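Chorismate synthase (Aquifex aeolicus, PDB 1Q1L) probably catalyses the anti-1,4-elimination of phosphate from 5-enolpyruvylshikimate-3-phosphate to give chorismate, the branch-point precursor of the aromatic amino acids, with reduced FMN as cofactor. Local coordinates at residues E39-H42 with E43-R46; C152-F155 with L156-G160; L190-Y193 with H194-E198; E364-L367 with A368-L371. All blocks are in the same frame, centred on the assembly; numbering follows the deposited sequence.

Interaction 1 of 4, residues E39-H42 with E43-R46; sequences EINH and ELRR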
ATOM      1  N   GLU A  39     -24.921  17.863  -0.517  1.00 37.47           N
ATOM      2  CA  GLU A  39     -23.643  18.268  -1.092  1.00 37.97           C
ATOM      3  C   GLU A  39     -23.162  17.187  -2.054  1.00 37.73           C
ATOM      4  O   GLU A  39     -22.626  17.479  -3.125  1.00 38.50           O
ATOM      5  CB  GLU A  39     -22.606  18.468   0.012  1.00 40.09           C
ATOM      6  CG  GLU A  39     -22.821  19.721   0.839  1.00 40.38           C
ATOM      7  CD  GLU A  39     -21.992  19.733   2.108  1.00 41.22           C
ATOM      8  OE1 GLU A  39     -21.481  20.815   2.468  1.00 41.46           O
ATOM      9  OE2 GLU A  39     -21.865  18.666   2.751  1.00 43.24           O
ATOM     10  N   ILE A  40     -23.361  15.933  -1.670  1.00 36.26           N
ATOM     11  CA  ILE A  40     -22.945  14.821  -2.507  1.00 34.82           C
ATOM     12  C   ILE A  40     -23.860  14.735  -3.720  1.00 35.88           C
ATOM     13  O   ILE A  40     -23.391  14.615  -4.854  1.00 35.15           O
ATOM     14  CB  ILE A  40     -22.986  13.492  -1.727  1.00 33.73           C
ATOM     15  CG1 ILE A  40     -21.997  13.563  -0.555  1.00 33.26           C
ATOM     16  CG2 ILE A  40     -22.655  12.331  -2.657  1.00 31.26           C
ATOM     17  CD1 ILE A  40     -21.919  12.291   0.282  1.00 33.15           C
ATOM     18  N   ASN A  41     -25.165  14.812  -3.479  1.00 35.89           N
ATOM     19  CA  ASN A  41     -26.134  14.747  -4.562  1.00 36.07           C
ATOM     20  C   ASN A  41     -25.908  15.859  -5.583  1.00 35.15           C
ATOM     21  O   ASN A  41     -26.065  15.651  -6.785  1.00 35.31           O
ATOM     22  CB  ASN A  41     -27.560  14.831  -4.007  1.00 39.25           C
ATOM     23  CG  ASN A  41     -27.897  13.667  -3.090  1.00 39.24           C
ATOM     24  OD1 ASN A  41     -27.375  12.563  -3.251  1.00 39.60           O
ATOM     25  ND2 ASN A  41     -28.787  13.904  -2.133  1.00 40.20           N
ATOM     26  N   HIS A  42     -25.532  17.041  -5.113  1.00 35.93           N
ATOM     27  CA  HIS A  42     -25.295  18.142  -6.038  1.00 38.46           C
ATOM     28  C   HIS A  42     -24.260  17.752  -7.095  1.00 37.73           C
ATOM     29  O   HIS A  42     -24.431  18.049  -8.276  1.00 36.22           O
ATOM     30  CB  HIS A  42     -24.807  19.386  -5.308  1.00 39.23           C
ATOM     31  CG  HIS A  42     -24.657  20.575  -6.205  1.00 44.03           C
ATOM     32  ND1 HIS A  42     -23.704  21.549  -6.005  1.00 45.43           N
ATOM     33  CD2 HIS A  42     -25.339  20.941  -7.318  1.00 45.43           C
ATOM     34  CE1 HIS A  42     -23.802  22.462  -6.955  1.00 45.17           C
ATOM     35  NE2 HIS A  42     -24.785  22.116  -7.763  1.00 45.50           N
ATOM     36  N   GLU A  43     -23.184  17.091  -6.672  1.00 36.65           N
ATOM     37  CA  GLU A  43     -22.149  16.679  -7.616  1.00 35.29           C
ATOM     38  C   GLU A  43     -22.666  15.569  -8.530  1.00 34.51           C
ATOM     39  O   GLU A  43     -22.362  15.544  -9.723  1.00 32.98           O
ATOM     40  CB  GLU A  43     -20.892  16.205  -6.877  1.00 35.15           C
ATOM     41  CG  GLU A  43     -20.153  17.297  -6.122  1.00 36.23           C
ATOM     42  CD  GLU A  43     -19.711  18.446  -7.015  1.00 38.79           C
ATOM     43  OE1 GLU A  43     -19.296  18.188  -8.163  1.00 40.95           O
ATOM     44  OE2 GLU A  43     -19.763  19.610  -6.563  1.00 40.87           O
ATOM     45  N   LEU A  44     -23.446  14.647  -7.974  1.00 34.63           N
ATOM     46  CA  LEU A  44     -23.993  13.565  -8.779  1.00 35.47           C
ATOM     47  C   LEU A  44     -24.894  14.135  -9.874  1.00 36.25           C
ATOM     48  O   LEU A  44     -24.939  13.611 -10.987  1.00 36.56           O
ATOM     49  CB  LEU A  44     -24.782  12.587  -7.899  1.00 35.48           C
ATOM     50  CG  LEU A  44     -23.923  11.801  -6.901  1.00 37.09           C
ATOM     51  CD1 LEU A  44     -24.806  10.886  -6.056  1.00 37.30           C
ATOM     52  CD2 LEU A  44     -22.873  10.991  -7.662  1.00 34.79           C
ATOM     53  N   ARG A  45     -25.595  15.220  -9.557  1.00 36.11           N
ATOM     54  CA  ARG A  45     -26.487  15.856 -10.525  1.00 38.07           C
ATOM     55  C   ARG A  45     -25.718  16.520 -11.672  1.00 36.81           C
ATOM     56  O   ARG A  45     -26.159  16.490 -12.819  1.00 38.27           O
ATOM     57  CB  ARG A  45     -27.387  16.886  -9.829  1.00 38.10           C
ATOM     58  CG  ARG A  45     -28.473  16.262  -8.961  1.00 40.74           C
ATOM     59  CD  ARG A  45     -29.601  17.250  -8.675  1.00 41.65           C
ATOM     60  NE  ARG A  45     -29.155  18.404  -7.900  1.00 42.94           N
ATOM     61  CZ  ARG A  45     -28.970  18.402  -6.581  1.00 43.06           C
ATOM     62  NH1 ARG A  45     -29.199  17.304  -5.873  1.00 41.92           N
ATOM     63  NH2 ARG A  45     -28.548  19.502  -5.974  1.00 44.39           N
ATOM     64  N   ARG A  46     -24.570  17.117 -11.363  1.00 35.93           N
ATOM     65  CA  ARG A  46     -23.764  17.762 -12.387  1.00 35.82           C
ATOM     66  C   ARG A  46     -23.236  16.730 -13.378  1.00 38.14           C
ATOM     67  O   ARG A  46     -23.193  16.987 -14.581  1.00 37.88           O
ATOM     68  CB  ARG A  46     -22.594  18.519 -11.755  1.00 36.24           C
ATOM     69  CG  ARG A  46     -23.008  19.691 -10.871  1.00 34.75           C
ATOM     70  CD  ARG A  46     -21.790  20.359 -10.248  1.00 34.33           C
ATOM     71  NE  ARG A  46     -20.897  20.921 -11.262  1.00 33.93           N
ATOM     72  CZ  ARG A  46     -19.580  20.736 -11.284  1.00 32.82           C
ATOM     73  NH1 ARG A  46     -18.995  19.997 -10.347  1.00 27.79           N
ATOM     74  NH2 ARG A  46     -18.844  21.295 -12.237  1.00 29.64           N
TER
HETATM   75  O   HOH W   1     -21.239  19.773  -3.591  1.00 54.12           O
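The guanidinium of Arg-45 folds back over His-42, three residues earlier on helix 37-48, one face resting on the backbone: Arg-45 NH2 is 3.5 Å from His-42 CA, while NH1 lies close to Asn-41 CB. One face of the His-42 imidazole looks toward Arg-46 CD, one turn on, near the ring's rim; Arg-45 NH2 approaches that ring obliquely, the two planes inclined by 33°. At the edge of the Arg-46 guanidinium sits Glu-43; NH1 reaches the syn lone pair of OE1 at 2.9 Å, a salt bridge with OE1 in the guanidinium plane and the carboxylate itself turned steeply against it. Arg-46 NH1 is also salt-bridged to Glu-364 and NH2 to Glu-198, while Glu-43 OE1 is shared with Lys-153. Along the backbone Leu-44 N bonds to Ile-40 O (3.1 Å) and Arg-45 N to Asn-41 O (2.8 Å). The bend of Arg-45 at chi3 (-64°) turns its tip back along the helix, where NH2 forms a salt bridge with Glu-38. Exchanging Arg-45 for an alanine would probably cost Glu-38 this salt bridge and uncover the backbone at His-42. The inner side is apolar: Ile-40 CG2 and Leu-44 CD1 are 4.3 Å apart, and both residues pack on Ala-64 of strand 64-68. On the polar flank a water donates to Glu-39 O at 2.7 Å and, weakly, to Glu-43 OE2 at 3.3 Å.

Interaction 2 of 4, residues C152-F155 with L156-G160; sequences CKKF and LSEFG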
ATOM      1  N   CYS A 152     -14.399  14.873  -0.634  1.00 25.03           N
ATOM      2  CA  CYS A 152     -13.073  15.473  -0.632  1.00 26.54           C
ATOM      3  C   CYS A 152     -13.136  16.962  -0.946  1.00 25.28           C
ATOM      4  O   CYS A 152     -12.373  17.750  -0.388  1.00 26.64           O
ATOM      5  CB  CYS A 152     -12.176  14.742  -1.625  1.00 26.79           C
ATOM      6  SG  CYS A 152     -11.930  13.013  -1.155  1.00 31.91           S
ATOM      7  N   LYS A 153     -14.051  17.352  -1.828  1.00 28.07           N
ATOM      8  CA  LYS A 153     -14.208  18.768  -2.155  1.00 28.73           C
ATOM      9  C   LYS A 153     -14.668  19.525  -0.915  1.00 29.58           C
ATOM     10  O   LYS A 153     -14.165  20.606  -0.619  1.00 30.34           O
ATOM     11  CB  LYS A 153     -15.246  18.974  -3.257  1.00 31.32           C
ATOM     12  CG  LYS A 153     -14.793  18.629  -4.660  1.00 33.39           C
ATOM     13  CD  LYS A 153     -15.841  19.096  -5.664  1.00 31.89           C
ATOM     14  CE  LYS A 153     -15.437  18.790  -7.093  1.00 36.52           C
ATOM     15  NZ  LYS A 153     -16.476  19.252  -8.057  1.00 37.89           N
ATOM     16  N   LYS A 154     -15.639  18.971  -0.195  1.00 30.28           N
ATOM     17  CA  LYS A 154     -16.126  19.633   1.012  1.00 29.85           C
ATOM     18  C   LYS A 154     -14.954  19.826   1.967  1.00 29.51           C
ATOM     19  O   LYS A 154     -14.771  20.898   2.549  1.00 30.23           O
ATOM     20  CB  LYS A 154     -17.220  18.802   1.687  1.00 30.69           C
ATOM     21  CG  LYS A 154     -17.842  19.494   2.898  1.00 33.54           C
ATOM     22  CD  LYS A 154     -18.366  20.885   2.521  1.00 34.47           C
ATOM     23  CE  LYS A 154     -18.803  21.681   3.749  1.00 35.41           C
ATOM     24  NZ  LYS A 154     -19.934  21.031   4.468  1.00 35.37           N
ATOM     25  N   PHE A 155     -14.152  18.780   2.121  1.00 29.05           N
ATOM     26  CA  PHE A 155     -12.981  18.843   2.991  1.00 29.67           C
ATOM     27  C   PHE A 155     -12.036  19.978   2.566  1.00 28.31           C
ATOM     28  O   PHE A 155     -11.603  20.784   3.390  1.00 28.14           O
ATOM     29  CB  PHE A 155     -12.232  17.503   2.954  1.00 28.62           C
ATOM     30  CG  PHE A 155     -10.899  17.539   3.649  1.00 29.86           C
ATOM     31  CD1 PHE A 155     -10.820  17.680   5.033  1.00 27.74           C
ATOM     32  CD2 PHE A 155      -9.719  17.474   2.910  1.00 28.20           C
ATOM     33  CE1 PHE A 155      -9.580  17.758   5.671  1.00 31.10           C
ATOM     34  CE2 PHE A 155      -8.479  17.550   3.536  1.00 29.70           C
ATOM     35  CZ  PHE A 155      -8.406  17.694   4.920  1.00 27.03           C
ATOM     36  N   LEU A 156     -11.735  20.039   1.274  1.00 28.77           N
ATOM     37  CA  LEU A 156     -10.830  21.051   0.727  1.00 29.48           C
ATOM     38  C   LEU A 156     -11.332  22.481   0.863  1.00 31.47           C
ATOM     39  O   LEU A 156     -10.546  23.409   1.067  1.00 29.01           O
ATOM     40  CB  LEU A 156     -10.562  20.780  -0.752  1.00 25.83           C
ATOM     41  CG  LEU A 156      -9.685  19.589  -1.122  1.00 28.22           C
ATOM     42  CD1 LEU A 156      -9.664  19.434  -2.637  1.00 24.64           C
ATOM     43  CD2 LEU A 156      -8.280  19.796  -0.578  1.00 27.21           C
ATOM     44  N   SER A 157     -12.642  22.659   0.726  1.00 30.83           N
ATOM     45  CA  SER A 157     -13.229  23.985   0.833  1.00 30.97           C
ATOM     46  C   SER A 157     -13.038  24.579   2.223  1.00 30.53           C
ATOM     47  O   SER A 157     -13.047  25.799   2.380  1.00 31.52           O
ATOM     48  CB  SER A 157     -14.721  23.935   0.482  1.00 32.37           C
ATOM     49  OG  SER A 157     -15.421  23.069   1.351  1.00 34.48           O
ATOM     50  N   GLU A 158     -12.860  23.729   3.230  1.00 28.90           N
ATOM     51  CA  GLU A 158     -12.664  24.212   4.595  1.00 28.76           C
ATOM     52  C   GLU A 158     -11.351  24.974   4.687  1.00 30.95           C
ATOM     53  O   GLU A 158     -11.132  25.748   5.627  1.00 31.50           O
ATOM     54  CB  GLU A 158     -12.629  23.047   5.594  1.00 31.07           C
ATOM     55  CG  GLU A 158     -13.917  22.247   5.704  1.00 35.11           C
ATOM     56  CD  GLU A 158     -15.080  23.067   6.233  1.00 39.16           C
ATOM     57  OE1 GLU A 158     -14.885  23.831   7.203  1.00 41.83           O
ATOM     58  OE2 GLU A 158     -16.193  22.937   5.686  1.00 43.78           O
ATOM     59  N   PHE A 159     -10.465  24.743   3.724  1.00 30.36           N
ATOM     60  CA  PHE A 159      -9.179  25.426   3.715  1.00 32.30           C
ATOM     61  C   PHE A 159      -9.174  26.495   2.629  1.00 32.87           C
ATOM     62  O   PHE A 159      -8.137  27.061   2.313  1.00 31.47           O
ATOM     63  CB  PHE A 159      -8.043  24.435   3.464  1.00 32.39           C
ATOM     64  CG  PHE A 159      -8.040  23.268   4.407  1.00 34.69           C
ATOM     65  CD1 PHE A 159      -8.801  22.138   4.136  1.00 33.45           C
ATOM     66  CD2 PHE A 159      -7.314  23.319   5.595  1.00 34.20           C
ATOM     67  CE1 PHE A 159      -8.843  21.072   5.036  1.00 33.95           C
ATOM     68  CE2 PHE A 159      -7.349  22.264   6.501  1.00 35.40           C
ATOM     69  CZ  PHE A 159      -8.117  21.136   6.220  1.00 34.34           C
ATOM     70  N   GLY A 160     -10.344  26.758   2.055  1.00 33.51           N
ATOM     71  CA  GLY A 160     -10.442  27.763   1.012  1.00 33.90           C
ATOM     72  C   GLY A 160     -10.003  27.273  -0.353  1.00 35.20           C
ATOM     73  O   GLY A 160      -9.889  28.066  -1.296  1.00 34.89           O
TER
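Phe-155 and Phe-159 meet as a T-shaped pair, the edge of Phe-159 directed at the face of Phe-155, with centroids 5.0 Å apart and planes at 68°. They stand at the C-terminal end of helix 142-157, which is closed by a Schellman motif with Gly-160, at positive phi, as its C-prime residue. Between the rings the closest approach is Phe-159 CE1 to Phe-155 CZ, 3.4 Å, nearer the rim of the ring than its middle. Phe-155 CG, anti to the backbone N (chi1 171°), sets its ring out from the helix flank, and Phe-159 (chi1 -54°) leans back over that face. Phe-155 O in turn abuts the edge of Phe-159, 3.2 Å from CD1 and near the plane of that ring. Further bonds tie off the last turn: Ser-157 OG donates to Lys-154 O at 2.6 Å, and Glu-158 N reaches Phe-155 O at 3.2 Å, arriving from above the carbonyl plane. Farther out, Met-384 of helix 384-399 touches both aromatic rings, Phe-391 meets Phe-159, and Leu-376 of helix 356-379 packs on Phe-155. Lys-154 runs past Glu-158, CE lying 3.5 Å from OE2, while its NZ is salt-bridged to Glu-39. The Schellman pair comprises Ile-161 N to Leu-156 O and Gly-160 N to Ser-157 O, the latter 2.9 Å long.

Interaction 3 of 4, residues L190-Y193 with H194-E198; sequences LLSY and HEKAE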
ATOM      1  N   LEU A 190     -10.272  31.771 -14.107  1.00 35.00           N
ATOM      2  CA  LEU A 190     -10.568  30.343 -14.018  1.00 32.20           C
ATOM      3  C   LEU A 190     -11.922  30.145 -13.344  1.00 31.78           C
ATOM      4  O   LEU A 190     -12.805  29.471 -13.876  1.00 30.08           O
ATOM      5  CB  LEU A 190      -9.465  29.632 -13.223  1.00 30.76           C
ATOM      6  CG  LEU A 190      -8.113  29.550 -13.951  1.00 29.45           C
ATOM      7  CD1 LEU A 190      -7.005  29.157 -12.992  1.00 28.81           C
ATOM      8  CD2 LEU A 190      -8.219  28.546 -15.084  1.00 27.56           C
ATOM      9  N   LEU A 191     -12.085  30.753 -12.175  1.00 34.44           N
ATOM     10  CA  LEU A 191     -13.336  30.633 -11.436  1.00 37.29           C
ATOM     11  C   LEU A 191     -14.475  31.142 -12.305  1.00 37.90           C
ATOM     12  O   LEU A 191     -15.571  30.576 -12.315  1.00 39.16           O
ATOM     13  CB  LEU A 191     -13.268  31.435 -10.133  1.00 37.46           C
ATOM     14  CG  LEU A 191     -14.426  31.193  -9.154  1.00 41.92           C
ATOM     15  CD1 LEU A 191     -14.528  29.705  -8.846  1.00 41.47           C
ATOM     16  CD2 LEU A 191     -14.215  31.992  -7.872  1.00 40.16           C
ATOM     17  N   SER A 192     -14.198  32.210 -13.045  1.00 37.66           N
ATOM     18  CA  SER A 192     -15.177  32.815 -13.934  1.00 38.26           C
ATOM     19  C   SER A 192     -15.626  31.822 -14.999  1.00 37.01           C
ATOM     20  O   SER A 192     -16.823  31.660 -15.250  1.00 36.46           O
ATOM     21  CB  SER A 192     -14.569  34.053 -14.606  1.00 40.81           C
ATOM     22  OG  SER A 192     -15.397  34.535 -15.647  1.00 46.01           O
ATOM     23  N   TYR A 193     -14.661  31.159 -15.628  1.00 35.52           N
ATOM     24  CA  TYR A 193     -14.972  30.188 -16.666  1.00 34.85           C
ATOM     25  C   TYR A 193     -15.769  29.011 -16.116  1.00 34.74           C
ATOM     26  O   TYR A 193     -16.647  28.478 -16.791  1.00 32.55           O
ATOM     27  CB  TYR A 193     -13.685  29.684 -17.330  1.00 36.69           C
ATOM     28  CG  TYR A 193     -12.936  30.749 -18.103  1.00 38.53           C
ATOM     29  CD1 TYR A 193     -13.624  31.754 -18.788  1.00 41.64           C
ATOM     30  CD2 TYR A 193     -11.546  30.733 -18.185  1.00 39.47           C
ATOM     31  CE1 TYR A 193     -12.944  32.714 -19.538  1.00 41.70           C
ATOM     32  CE2 TYR A 193     -10.855  31.688 -18.932  1.00 41.04           C
ATOM     33  CZ  TYR A 193     -11.561  32.671 -19.606  1.00 42.01           C
ATOM     34  OH  TYR A 193     -10.891  33.601 -20.364  1.00 41.10           O
ATOM     35  N   HIS A 194     -15.461  28.601 -14.889  1.00 35.21           N
ATOM     36  CA  HIS A 194     -16.182  27.494 -14.283  1.00 34.54           C
ATOM     37  C   HIS A 194     -17.627  27.901 -14.020  1.00 35.57           C
ATOM     38  O   HIS A 194     -18.558  27.134 -14.284  1.00 34.50           O
ATOM     39  CB  HIS A 194     -15.513  27.069 -12.970  1.00 34.73           C
ATOM     40  CG  HIS A 194     -16.288  26.040 -12.209  1.00 34.47           C
ATOM     41  ND1 HIS A 194     -17.182  26.368 -11.212  1.00 35.37           N
ATOM     42  CD2 HIS A 194     -16.331  24.693 -12.327  1.00 31.14           C
ATOM     43  CE1 HIS A 194     -17.746  25.266 -10.751  1.00 33.81           C
ATOM     44  NE2 HIS A 194     -17.248  24.236 -11.410  1.00 34.15           N
ATOM     45  N   GLU A 195     -17.813  29.113 -13.507  1.00 36.79           N
ATOM     46  CA  GLU A 195     -19.153  29.608 -13.215  1.00 40.02           C
ATOM     47  C   GLU A 195     -19.998  29.655 -14.483  1.00 38.78           C
ATOM     48  O   GLU A 195     -21.161  29.260 -14.470  1.00 38.33           O
ATOM     49  CB  GLU A 195     -19.086  30.999 -12.582  1.00 42.86           C
ATOM     50  CG  GLU A 195     -18.519  31.025 -11.172  1.00 51.14           C
ATOM     51  CD  GLU A 195     -19.424  30.335 -10.167  1.00 56.81           C
ATOM     52  OE1 GLU A 195     -20.593  30.760 -10.032  1.00 59.08           O
ATOM     53  OE2 GLU A 195     -18.969  29.369  -9.509  1.00 58.95           O
ATOM     54  N   LYS A 196     -19.417  30.129 -15.580  1.00 38.54           N
ATOM     55  CA  LYS A 196     -20.159  30.196 -16.835  1.00 40.26           C
ATOM     56  C   LYS A 196     -20.435  28.794 -17.366  1.00 40.80           C
ATOM     57  O   LYS A 196     -21.514  28.522 -17.887  1.00 40.39           O
ATOM     58  CB  LYS A 196     -19.397  31.030 -17.874  1.00 41.84           C
ATOM     59  CG  LYS A 196     -19.484  32.535 -17.621  1.00 43.25           C
ATOM     60  CD  LYS A 196     -18.822  33.356 -18.726  1.00 48.49           C
ATOM     61  CE  LYS A 196     -17.300  33.291 -18.654  1.00 50.54           C
ATOM     62  NZ  LYS A 196     -16.647  34.127 -19.707  1.00 51.15           N
ATOM     63  N   ALA A 197     -19.462  27.898 -17.225  1.00 40.25           N
ATOM     64  CA  ALA A 197     -19.642  26.528 -17.685  1.00 40.23           C
ATOM     65  C   ALA A 197     -20.878  25.930 -17.018  1.00 39.94           C
ATOM     66  O   ALA A 197     -21.587  25.117 -17.614  1.00 38.82           O
ATOM     67  CB  ALA A 197     -18.417  25.699 -17.350  1.00 39.50           C
ATOM     68  N   GLU A 198     -21.129  26.333 -15.778  1.00 39.73           N
ATOM     69  CA  GLU A 198     -22.284  25.836 -15.048  1.00 41.95           C
ATOM     70  C   GLU A 198     -23.582  26.315 -15.688  1.00 43.47           C
ATOM     71  O   GLU A 198     -24.653  25.781 -15.404  1.00 43.14           O
ATOM     72  CB  GLU A 198     -22.220  26.278 -13.587  1.00 41.19           C
ATOM     73  CG  GLU A 198     -21.064  25.654 -12.831  1.00 40.91           C
ATOM     74  CD  GLU A 198     -21.145  24.142 -12.808  1.00 40.94           C
ATOM     75  OE1 GLU A 198     -21.985  23.599 -12.058  1.00 40.77           O
ATOM     76  OE2 GLU A 198     -20.383  23.495 -13.554  1.00 38.79           O
TER
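Lys-196 lies back across the preceding turn of helix 187-197, over Ser-192 and alongside Tyr-193. Its CB starts 3.7 Å from Ser-192 O, the same carbonyl that accepts the backbone N of Lys-196 at 3.0 Å. CG keeps close to that oxygen as well, because the first torsion sets it beside the backbone N. At chi3 (-74°) the chain bends, and CE swings in until it is 3.8 Å from Ser-192 OG, a van der Waals neighbour. The tip, NZ, ends at the edge of the Tyr-193 ring and near its plane, 4.0 Å from CD1 and equally close to CE1. Lysine and tyrosine therefore run side by side in the same direction, and since the ammonium is not over the tyrosine's face this is no cation-pi pair; that role falls to Phe-206. A serine in place of Lys-196 is likely to deprive Phe-206 of its cation and remove the amine from the near edge of Tyr-193. The backbone beneath is regular helix: Ala-197 N bonds to Tyr-193 O at 2.9 Å, and Glu-195 N to Leu-191 O, also at 2.9 Å. Toward the protein, Leu-190 packs on Phe-234 and Leu-236 of strand 229-236, and His-194 also touches Phe-234. Tyr-193 makes edge-to-face contacts with Tyr-183 and with Phe-166 of strand 162-170, so the helix lies against the five-stranded antiparallel sheet, and Glu-198 bridges from its end to Arg-46 on helix 37-48.

Interaction 4 of 4, residues E364-L367 with A368-L371; sequences EAML and AIVL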
ATOM      1  N   GLU A 364     -13.012  16.774 -11.944  1.00 24.97           N
ATOM      2  CA  GLU A 364     -12.969  17.607 -10.754  1.00 25.16           C
ATOM      3  C   GLU A 364     -12.908  16.700  -9.529  1.00 26.71           C
ATOM      4  O   GLU A 364     -12.168  16.957  -8.586  1.00 26.84           O
ATOM      5  CB  GLU A 364     -14.221  18.478 -10.663  1.00 26.93           C
ATOM      6  CG  GLU A 364     -14.356  19.547 -11.727  1.00 28.78           C
ATOM      7  CD  GLU A 364     -15.694  20.270 -11.635  1.00 33.41           C
ATOM      8  OE1 GLU A 364     -16.334  20.196 -10.558  1.00 30.69           O
ATOM      9  OE2 GLU A 364     -16.096  20.911 -12.632  1.00 32.10           O
ATOM     10  N   ALA A 365     -13.706  15.641  -9.555  1.00 27.87           N
ATOM     11  CA  ALA A 365     -13.746  14.682  -8.455  1.00 27.83           C
ATOM     12  C   ALA A 365     -12.380  14.030  -8.234  1.00 25.84           C
ATOM     13  O   ALA A 365     -11.920  13.912  -7.103  1.00 26.72           O
ATOM     14  CB  ALA A 365     -14.793  13.616  -8.747  1.00 20.43           C
HETATM   15  N   MSE A 366     -11.738  13.604  -9.317  1.00 27.08           N
HETATM   16  CA  MSE A 366     -10.429  12.956  -9.218  1.00 29.07           C
HETATM   17  C   MSE A 366      -9.362  13.902  -8.671  1.00 27.73           C
HETATM   18  O   MSE A 366      -8.536  13.513  -7.838  1.00 28.12           O
HETATM   19  CB  MSE A 366     -10.004  12.407 -10.584  1.00 31.44           C
HETATM   20  CG  MSE A 366     -10.915  11.304 -11.117  1.00 33.50           C
HETATM   21 SE   MSE A 366     -11.287   9.907  -9.801  1.00 38.34          SE
HETATM   22  CE  MSE A 366      -9.482   9.293  -9.513  1.00 33.86           C
ATOM     23  N   LEU A 367      -9.384  15.147  -9.131  1.00 25.76           N
ATOM     24  CA  LEU A 367      -8.432  16.137  -8.661  1.00 23.91           C
ATOM     25  C   LEU A 367      -8.648  16.438  -7.177  1.00 24.67           C
ATOM     26  O   LEU A 367      -7.691  16.637  -6.439  1.00 23.16           O
ATOM     27  CB  LEU A 367      -8.553  17.434  -9.464  1.00 22.89           C
ATOM     28  CG  LEU A 367      -7.570  18.516  -8.999  1.00 25.19           C
ATOM     29  CD1 LEU A 367      -6.136  17.983  -9.131  1.00 24.86           C
ATOM     30  CD2 LEU A 367      -7.746  19.790  -9.836  1.00 26.53           C
ATOM     31  N   ALA A 368      -9.906  16.482  -6.745  1.00 21.40           N
ATOM     32  CA  ALA A 368     -10.210  16.759  -5.348  1.00 24.65           C
ATOM     33  C   ALA A 368      -9.711  15.619  -4.451  1.00 24.02           C
ATOM     34  O   ALA A 368      -9.264  15.848  -3.328  1.00 26.99           O
ATOM     35  CB  ALA A 368     -11.719  16.957  -5.166  1.00 23.41           C
ATOM     36  N   ILE A 369      -9.786  14.395  -4.954  1.00 24.73           N
ATOM     37  CA  ILE A 369      -9.331  13.240  -4.187  1.00 23.17           C
ATOM     38  C   ILE A 369      -7.813  13.278  -4.019  1.00 24.80           C
ATOM     39  O   ILE A 369      -7.291  13.077  -2.921  1.00 24.75           O
ATOM     40  CB  ILE A 369      -9.751  11.929  -4.880  1.00 21.99           C
ATOM     41  CG1 ILE A 369     -11.283  11.801  -4.834  1.00 19.75           C
ATOM     42  CG2 ILE A 369      -9.112  10.718  -4.173  1.00 22.20           C
ATOM     43  CD1 ILE A 369     -11.820  10.594  -5.566  1.00 19.25           C
ATOM     44  N   VAL A 370      -7.111  13.555  -5.111  1.00 23.75           N
ATOM     45  CA  VAL A 370      -5.656  13.623  -5.082  1.00 24.18           C
ATOM     46  C   VAL A 370      -5.186  14.738  -4.163  1.00 24.88           C
ATOM     47  O   VAL A 370      -4.281  14.547  -3.344  1.00 25.39           O
ATOM     48  CB  VAL A 370      -5.080  13.858  -6.506  1.00 24.19           C
ATOM     49  CG1 VAL A 370      -3.561  14.030  -6.449  1.00 28.10           C
ATOM     50  CG2 VAL A 370      -5.416  12.674  -7.393  1.00 23.72           C
ATOM     51  N   LEU A 371      -5.814  15.904  -4.279  1.00 24.91           N
ATOM     52  CA  LEU A 371      -5.415  17.038  -3.467  1.00 24.82           C
ATOM     53  C   LEU A 371      -5.751  16.868  -1.998  1.00 26.11           C
ATOM     54  O   LEU A 371      -4.954  17.254  -1.140  1.00 26.35           O
ATOM     55  CB  LEU A 371      -6.030  18.328  -4.010  1.00 26.22           C
ATOM     56  CG  LEU A 371      -5.541  18.697  -5.421  1.00 27.44           C
ATOM     57  CD1 LEU A 371      -6.073  20.071  -5.807  1.00 26.55           C
ATOM     58  CD2 LEU A 371      -4.014  18.715  -5.453  1.00 29.06           C
TER
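Leu-367 and Leu-371, one turn apart, slant across each other, Leu-367 CD1 lying 3.8 Å from Leu-371 CG. Both belong to helix 356-379, a buried helix in the beta-alpha-beta sandwich of this enzyme. Different settings of the first torsion bring them together: Leu-367 CG is anti to its backbone N (chi1 180°), whereas Leu-371 CG is anti to its carbonyl carbon (chi1 -64°), so the later side chain leans back on the earlier. Leu-371 CG consequently lies 3.1 Å from Leu-367 O, which also accepts Leu-371 N at 3.0 Å. Another pairing runs along a different side of the helix, where the selenium of the selenomethionine at Met-366 faces Ile-369 CD1 at 4.3 Å. Here Ile-369 carries CG1 beside its own backbone N, which directs the CG1-CD1 branch back over Ala-365 O and toward the selenium. Both leucines touch Ile-163 of strand 162-170, Met-366 packs on Trp-248 of the second subunit, and Ile-369 rests on Val-148 of helix 142-157. Ala-368 meets Lys-153 of that same helix, its small side chain being consistent with the close approach. The carboxylate of Glu-364 is gripped by Ser-165, Lys-153 and Arg-46, which probably compensates a buried charge. Within the helix, Val-370 CG2 sits 3.3 Å from Met-366 O, the oxygen that takes Val-370 N at 3.1 Å with an N-H...O angle of 165°.

Interaction 4 is the fully buried one, its centre about 4 Å from the centre of the chain, and its side-chain pairs across the segments are apolar; the centres of the other three lie about 13 to 14 Å from the chain centre and mix apolar packing with charged or aromatic contacts on partly exposed turns. Interactions 1, 2 and 4 share one cluster of salt bridges round Glu-364, and a second link, Glu-39 with Lys-154, joins interactions 1 and 2 nearer the surface. Interaction 3 touches interaction 4 where His-194 NE2 packs 3.7 Å from Glu-364 OE2, yet does not touch interaction 2. Helices 142-157 and 356-379 pack directly, Lys-153 CG lying 3.5 Å from Ala-368 CB.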